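Local coordinates for uncharacterized CBS domain-containing proteins (Corynebacterium glutamicum, PDB 2P3H), which is a putative membrane protein of uncertain function that may bind flavin adenine dinucleotide, represented by its CorC_HlyC (transporter-associated) domain, at residues E60-F65 against Q78-I83. Residues are numbered along the deposited sequence; the frame is centred on the assembly and turned at random.
Sequences EIPLDF and QRILRI
Ile-61 and Leu-81 face each other as a hydrogen-bonded antiparallel pair and give this edge of the sheet its ladder: Ile-61 N donates to Leu-81 O and Leu-81 N returns the bond to Ile-61 O, both at 2.9 Å and almost straight. Further along, Leu-63 N donates to Arg-79 O. Between these same two residues the return link is carried by a water, which accepts from Arg-79 N at 2.8 Å and donates to Leu-63 O.

The two faces of the ladder differ in burial. On the inner one, Ile-61 CD1 meets Ile-83 CD1 at 3.9 Å, while Leu-63 lays CD2 against Leu-81 CB at 4.1 Å; Leu-44 and Leu-45 of helix 41-49 and Ile-29 of helix 22-29 close over these buried chains. The other face is partly exposed. There Glu-60 and Arg-82 run alongside each other, and Arg-82 NE (2.7 Å) and NH2 (3.1 Å) converge on the one oxygen Glu-60 OE2, from the same face of the carboxylate plane. The bend at chi3 of Arg-82 (-73°) turns the guanidinium edge onto that oxygen, although the two planes stay 32° apart. Ile-80 lies between this ion pair and Pro-62, its CG2 against Glu-60 CB and its CD1 over the proline. The loose side is the water-bridged end, where the amide of exposed Gln-78 flanks the same ring, NE2 3.4 Å from Pro-62 CB.

Joining outermost strand 58-62 to strand 80-89, the contact is a two-stranded antiparallel ladder at the margin of a helix-backed sheet, within the transporter-associated CorC_HlyC domain.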
loop_
_atom_site.group_PDB
_atom_site.type_symbol
_atom_site.label_atom_id
_atom_site.label_comp_id
_atom_site.label_asym_id
_atom_site.label_seq_id
_atom_site.Cartn_x
_atom_site.Cartn_y
_atom_site.Cartn_z
ATOM N N GLU A 60 -5.367 -2.324 5.703
ATOM C CA GLU A 60 -4.042 -2.158 6.286
ATOM C C GLU A 60 -3.127 -3.343 5.933
ATOM O O GLU A 60 -3.474 -4.484 6.149
ATOM C CB GLU A 60 -4.149 -1.894 7.800
ATOM C CG GLU A 60 -4.818 -0.481 8.069
ATOM C CD GLU A 60 -4.961 -0.083 9.539
ATOM O OE1 GLU A 60 -4.501 -0.856 10.448
ATOM O OE2 GLU A 60 -5.546 1.030 9.786
ATOM N N ILE A 61 -1.968 -3.052 5.353
ATOM C CA ILE A 61 -1.039 -4.090 4.876
ATOM C C ILE A 61 0.324 -3.935 5.587
ATOM O O ILE A 61 0.940 -2.851 5.564
ATOM C CB ILE A 61 -0.847 -4.001 3.320
ATOM C CG1 ILE A 61 -2.244 -4.086 2.659
ATOM C CG2 ILE A 61 0.158 -5.067 2.798
ATOM C CD1 ILE A 61 -2.306 -4.319 1.192
ATOM N N PRO A 62 0.802 -5.017 6.199
ATOM C CA PRO A 62 2.142 -5.013 6.812
ATOM C C PRO A 62 3.231 -4.925 5.753
ATOM O O PRO A 62 3.121 -5.565 4.692
ATOM C CB PRO A 62 2.223 -6.378 7.512
ATOM C CG PRO A 62 0.799 -6.864 7.610
ATOM C CD PRO A 62 0.102 -6.304 6.391
ATOM N N LEU A 63 4.258 -4.153 6.067
ATOM C CA LEU A 63 5.397 -3.905 5.172
ATOM C C LEU A 63 6.516 -4.886 5.550
ATOM O O LEU A 63 6.588 -5.345 6.698
ATOM C CB LEU A 63 5.861 -2.472 5.346
ATOM C CG LEU A 63 4.747 -1.528 4.870
ATOM C CD1 LEU A 63 5.034 -0.125 5.294
ATOM C CD2 LEU A 63 4.609 -1.650 3.365
ATOM N N ASP A 64 7.358 -5.236 4.586
ATOM C CA ASP A 64 8.426 -6.182 4.866
ATOM C C ASP A 64 9.446 -5.541 5.786
ATOM O O ASP A 64 9.784 -4.358 5.632
ATOM C CB ASP A 64 9.147 -6.587 3.575
ATOM C CG ASP A 64 8.340 -7.559 2.722
ATOM O OD1 ASP A 64 7.182 -7.926 3.081
ATOM O OD2 ASP A 64 8.892 -7.969 1.690
ATOM N N PHE A 65 9.955 -6.345 6.702
ATOM C CA PHE A 65 11.120 -5.973 7.496
ATOM C C PHE A 65 12.342 -5.936 6.580
ATOM O O PHE A 65 12.354 -6.559 5.527
ATOM C CB PHE A 65 11.340 -7.005 8.589
ATOM C CG PHE A 65 10.292 -6.991 9.672
ATOM C CD1 PHE A 65 10.143 -5.873 10.509
ATOM C CD2 PHE A 65 9.493 -8.115 9.884
ATOM C CE1 PHE A 65 9.173 -5.869 11.526
ATOM C CE2 PHE A 65 8.524 -8.128 10.894
ATOM C CZ PHE A 65 8.373 -6.991 11.720
ATOM N N GLN A 78 6.076 -4.682 13.239
ATOM C CA GLN A 78 5.776 -4.424 11.816
ATOM C C GLN A 78 5.393 -2.986 11.564
ATOM O O GLN A 78 4.611 -2.429 12.320
ATOM C CB GLN A 78 4.508 -5.177 11.416
ATOM C CG GLN A 78 4.605 -6.624 11.151
ATOM C CD GLN A 78 3.223 -7.269 10.844
ATOM O OE1 GLN A 78 2.145 -6.838 11.343
ATOM N NE2 GLN A 78 3.275 -8.370 10.097
ATOM N N ARG A 79 5.907 -2.401 10.490
ATOM C CA ARG A 79 5.324 -1.158 9.997
ATOM C C ARG A 79 4.099 -1.477 9.152
ATOM O O ARG A 79 4.050 -2.496 8.459
ATOM C CB ARG A 79 6.321 -0.357 9.170
ATOM C CG ARG A 79 6.034 1.134 9.197
ATOM C CD ARG A 79 6.620 1.815 10.450
ATOM N NE ARG A 79 6.152 3.200 10.564
ATOM C CZ ARG A 79 6.805 4.272 10.116
ATOM N NH1 ARG A 79 6.262 5.474 10.269
ATOM N NH2 ARG A 79 7.994 4.160 9.531
ATOM N N ILE A 80 3.097 -0.610 9.225
ATOM C CA ILE A 80 1.812 -0.838 8.523
ATOM C C ILE A 80 1.549 0.285 7.539
ATOM O O ILE A 80 1.704 1.454 7.898
ATOM C CB ILE A 80 0.626 -0.905 9.517
ATOM C CG1 ILE A 80 0.850 -2.014 10.549
ATOM C CG2 ILE A 80 -0.721 -1.143 8.777
ATOM C CD1 ILE A 80 0.943 -3.401 9.933
ATOM N N LEU A 81 1.144 -0.084 6.328
ATOM C CA LEU A 81 0.653 0.863 5.335
ATOM C C LEU A 81 -0.881 0.838 5.370
ATOM O O LEU A 81 -1.503 -0.191 5.090
ATOM C CB LEU A 81 1.191 0.484 3.945
ATOM C CG LEU A 81 0.776 1.418 2.786
ATOM C CD1 LEU A 81 1.441 2.793 2.978
ATOM C CD2 LEU A 81 1.198 0.818 1.458
ATOM N N ARG A 82 -1.490 1.967 5.730
ATOM C CA ARG A 82 -2.948 2.079 5.639
ATOM C C ARG A 82 -3.328 2.657 4.284
ATOM O O ARG A 82 -2.771 3.706 3.872
ATOM C CB ARG A 82 -3.472 2.979 6.752
ATOM C CG ARG A 82 -4.982 3.237 6.650
ATOM C CD ARG A 82 -5.400 4.275 7.719
ATOM N NE ARG A 82 -5.380 3.658 9.037
ATOM C CZ ARG A 82 -5.298 4.322 10.194
ATOM N NH1 ARG A 82 -5.207 5.663 10.199
ATOM N NH2 ARG A 82 -5.290 3.645 11.351
ATOM N N ILE A 83 -4.224 1.961 3.570
ATOM C CA ILE A 83 -4.707 2.391 2.261
ATOM C C ILE A 83 -6.216 2.599 2.359
ATOM O O ILE A 83 -6.941 1.719 2.821
ATOM C CB ILE A 83 -4.381 1.359 1.153
ATOM C CG1 ILE A 83 -2.882 1.059 1.176
ATOM C CG2 ILE A 83 -4.871 1.835 -0.240
ATOM C CD1 ILE A 83 -2.547 -0.391 1.108
HETATM O O HOH W 1 7.613 -3.923 8.924
#